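Local coordinates for protein pyridoxine 4-oxidase (Mesorhizobium loti, PDB 4HA6) that oxidises the 4-hydroxymethyl group of pyridoxine to an aldehyde with oxygen as electron acceptor, using FAD as cofactor, at residues Asn44-Pro49 and Leu311-Ser316. Residues are numbered along the deposited sequence; the frame is centred on the assembly and turned at random.
Sequences NPAAWP and LQHSES. With PXM (4-(aminomethyl)-5-(hydroxymethyl)-2-methylpyridin-3-ol), chain J.
Gln312 O accepts a hydrogen bond from Trp48 NE1 across the contact, 2.8 Å long with an N-H...O angle of 159°, and a weak one from Ser314 N within its own segment. The carbonyl oxygen lies at the pyrrole edge of the indole, near the ring plane, so the bond also limits rotation of the Trp48 ring. Trp48 CG sits between its own backbone N and carbonyl carbon (chi1 76°), and this turns the indole toward 311-316. Pro49 CD packs over one face of that ring.

The second bond runs from His313 NE2 to Ala46 O, 2.9 Å and nearly straight. The oxygen lies in the imidazole plane, while the donor is tilted from the carbonyl plane. NE2 therefore carries a hydrogen. Ala46 CB touches the same NE2 at 3.8 Å. His313 CD2 comes within 4.0 Å of Trp48 NE1, with the two ring planes inclined at 48°. Further back, Pro45 CB rests on Leu311 O at 3.4 Å.

The far end of the indole reaches the bound pyridoxamine, where Trp48 CH2 comes over a face of the pyridine, 3.9 Å from PXM C2. Ser314 OG comes to the edge of the pyridine, 3.1 Å from PXM C6. The Gln312 chain bends at chi2 and brings its amide near PXM C5A; it also touches Ala89, which contributes to both the FAD and the ligand sites. The ligand is hydrogen-bonded to His444 O and His445 ND1.

The contact thus joins the loop between strands 28-31 and 60-61, on the FAD-binding side, to the start of strand 314-320 in the antiparallel sheet. It forms part of the wall of the substrate pocket beside the flavin, an arrangement consistent with the two-domain fold of GMC oxidoreductases.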
loop_
_atom_site.group_PDB
_atom_site.type_symbol
_atom_site.label_atom_id
_atom_site.label_comp_id
_atom_site.label_asym_id
_atom_site.label_seq_id
_atom_site.Cartn_x
_atom_site.Cartn_y
_atom_site.Cartn_z
ATOM N N ASN A 44 -5.561 -10.737 14.959
ATOM C CA ASN A 44 -5.002 -10.048 16.111
ATOM C C ASN A 44 -4.156 -8.869 15.626
ATOM O O ASN A 44 -3.058 -9.076 15.094
ATOM C CB ASN A 44 -4.149 -11.038 16.905
ATOM C CG ASN A 44 -3.518 -10.425 18.137
ATOM O OD1 ASN A 44 -3.858 -9.312 18.541
ATOM N ND2 ASN A 44 -2.596 -11.162 18.751
ATOM N N PRO A 45 -4.669 -7.630 15.797
ATOM C CA PRO A 45 -4.014 -6.416 15.268
ATOM C C PRO A 45 -2.550 -6.275 15.700
ATOM O O PRO A 45 -1.692 -5.859 14.899
ATOM C CB PRO A 45 -4.844 -5.271 15.867
ATOM C CG PRO A 45 -6.193 -5.885 16.154
ATOM C CD PRO A 45 -5.906 -7.318 16.542
ATOM N N ALA A 46 -2.285 -6.640 16.957
ATOM C CA ALA A 46 -0.962 -6.534 17.573
ATOM C C ALA A 46 0.016 -7.624 17.113
ATOM O O ALA A 46 1.178 -7.633 17.512
ATOM C CB ALA A 46 -1.100 -6.551 19.100
ATOM N N ALA A 47 -0.452 -8.538 16.270
ATOM C CA ALA A 47 0.387 -9.635 15.801
ATOM C C ALA A 47 0.897 -9.441 14.369
ATOM O O ALA A 47 1.630 -10.288 13.859
ATOM C CB ALA A 47 -0.364 -10.957 15.925
ATOM N N TRP A 48 0.519 -8.330 13.733
ATOM C CA TRP A 48 0.852 -8.091 12.320
ATOM C C TRP A 48 2.330 -8.273 11.903
ATOM O O TRP A 48 2.589 -8.847 10.842
ATOM C CB TRP A 48 0.252 -6.762 11.797
ATOM C CG TRP A 48 0.951 -5.484 12.216
ATOM C CD1 TRP A 48 0.705 -4.739 13.342
ATOM C CD2 TRP A 48 1.990 -4.793 11.500
ATOM N NE1 TRP A 48 1.537 -3.635 13.376
ATOM C CE2 TRP A 48 2.334 -3.648 12.258
ATOM C CE3 TRP A 48 2.670 -5.037 10.297
ATOM C CZ2 TRP A 48 3.326 -2.749 11.851
ATOM C CZ3 TRP A 48 3.662 -4.142 9.895
ATOM C CH2 TRP A 48 3.975 -3.014 10.669
ATOM N N PRO A 49 3.298 -7.808 12.728
ATOM C CA PRO A 49 4.688 -8.027 12.300
ATOM C C PRO A 49 5.107 -9.503 12.317
ATOM O O PRO A 49 5.893 -9.908 11.457
ATOM C CB PRO A 49 5.503 -7.234 13.336
ATOM C CG PRO A 49 4.543 -6.251 13.921
ATOM C CD PRO A 49 3.239 -6.990 13.954
ATOM N N LEU A 311 -3.377 -1.602 20.278
ATOM C CA LEU A 311 -3.829 -1.482 18.905
ATOM C C LEU A 311 -2.850 -2.196 17.971
ATOM O O LEU A 311 -2.839 -3.438 17.893
ATOM C CB LEU A 311 -3.982 -0.001 18.517
ATOM C CG LEU A 311 -5.149 0.765 19.160
ATOM C CD1 LEU A 311 -5.088 2.278 18.868
ATOM C CD2 LEU A 311 -6.471 0.184 18.701
ATOM N N GLN A 312 -2.005 -1.410 17.300
ATOM C CA GLN A 312 -1.203 -1.899 16.181
ATOM C C GLN A 312 0.262 -1.431 16.209
ATOM O O GLN A 312 0.963 -1.511 15.187
ATOM C CB GLN A 312 -1.856 -1.439 14.875
ATOM C CG GLN A 312 -1.949 0.090 14.763
ATOM C CD GLN A 312 -1.456 0.604 13.415
ATOM O OE1 GLN A 312 -1.698 1.754 13.046
ATOM N NE2 GLN A 312 -0.757 -0.251 12.673
ATOM N N HIS A 313 0.703 -0.931 17.367
ATOM C CA HIS A 313 2.098 -0.513 17.614
ATOM C C HIS A 313 2.504 0.833 17.002
ATOM O O HIS A 313 3.223 1.621 17.628
ATOM C CB HIS A 313 3.106 -1.605 17.211
ATOM C CG HIS A 313 2.806 -2.951 17.797
ATOM N ND1 HIS A 313 3.077 -3.268 19.110
ATOM C CD2 HIS A 313 2.264 -4.063 17.243
ATOM C CE1 HIS A 313 2.710 -4.518 19.341
ATOM N NE2 HIS A 313 2.214 -5.021 18.226
ATOM N N SER A 314 2.068 1.083 15.773
ATOM C CA SER A 314 2.359 2.346 15.105
ATOM C C SER A 314 1.078 3.160 15.078
ATOM O O SER A 314 0.314 3.097 14.114
ATOM C CB SER A 314 2.838 2.086 13.685
ATOM O OG SER A 314 3.275 3.286 13.082
ATOM N N GLU A 315 0.855 3.922 16.143
ATOM C CA GLU A 315 -0.471 4.413 16.469
ATOM C C GLU A 315 -0.789 5.792 15.914
ATOM O O GLU A 315 -1.964 6.144 15.787
ATOM C CB GLU A 315 -0.669 4.418 17.992
ATOM C CG GLU A 315 -0.367 3.089 18.666
ATOM C CD GLU A 315 -0.954 2.991 20.062
ATOM O OE1 GLU A 315 -1.354 4.036 20.619
ATOM O OE2 GLU A 315 -1.027 1.859 20.592
ATOM N N SER A 316 0.241 6.572 15.585
ATOM C CA SER A 316 0.018 7.970 15.203
ATOM C C SER A 316 1.067 8.514 14.221
ATOM O O SER A 316 2.211 8.781 14.609
ATOM C CB SER A 316 -0.015 8.846 16.465
ATOM O OG SER A 316 -0.311 10.198 16.156
HETATM N N1 PXM J . 4.538 1.099 10.163
HETATM C C2 PXM J . 4.774 0.407 9.050
HETATM C C2A PXM J . 6.100 -0.228 8.771
HETATM C C3 PXM J . 3.720 0.300 8.156
HETATM O O3 PXM J . 3.911 -0.405 6.988
HETATM C C4 PXM J . 2.467 0.901 8.405
HETATM C C5 PXM J . 2.293 1.630 9.618
HETATM C C5A PXM J . 1.026 2.325 10.078
HETATM O O5 PXM J . 0.117 2.727 9.113
HETATM C C6 PXM J . 3.391 1.694 10.482
HETATM C C4A PXM J . 1.402 0.718 7.362
HETATM N N4 PXM J . 1.837 1.006 6.026
#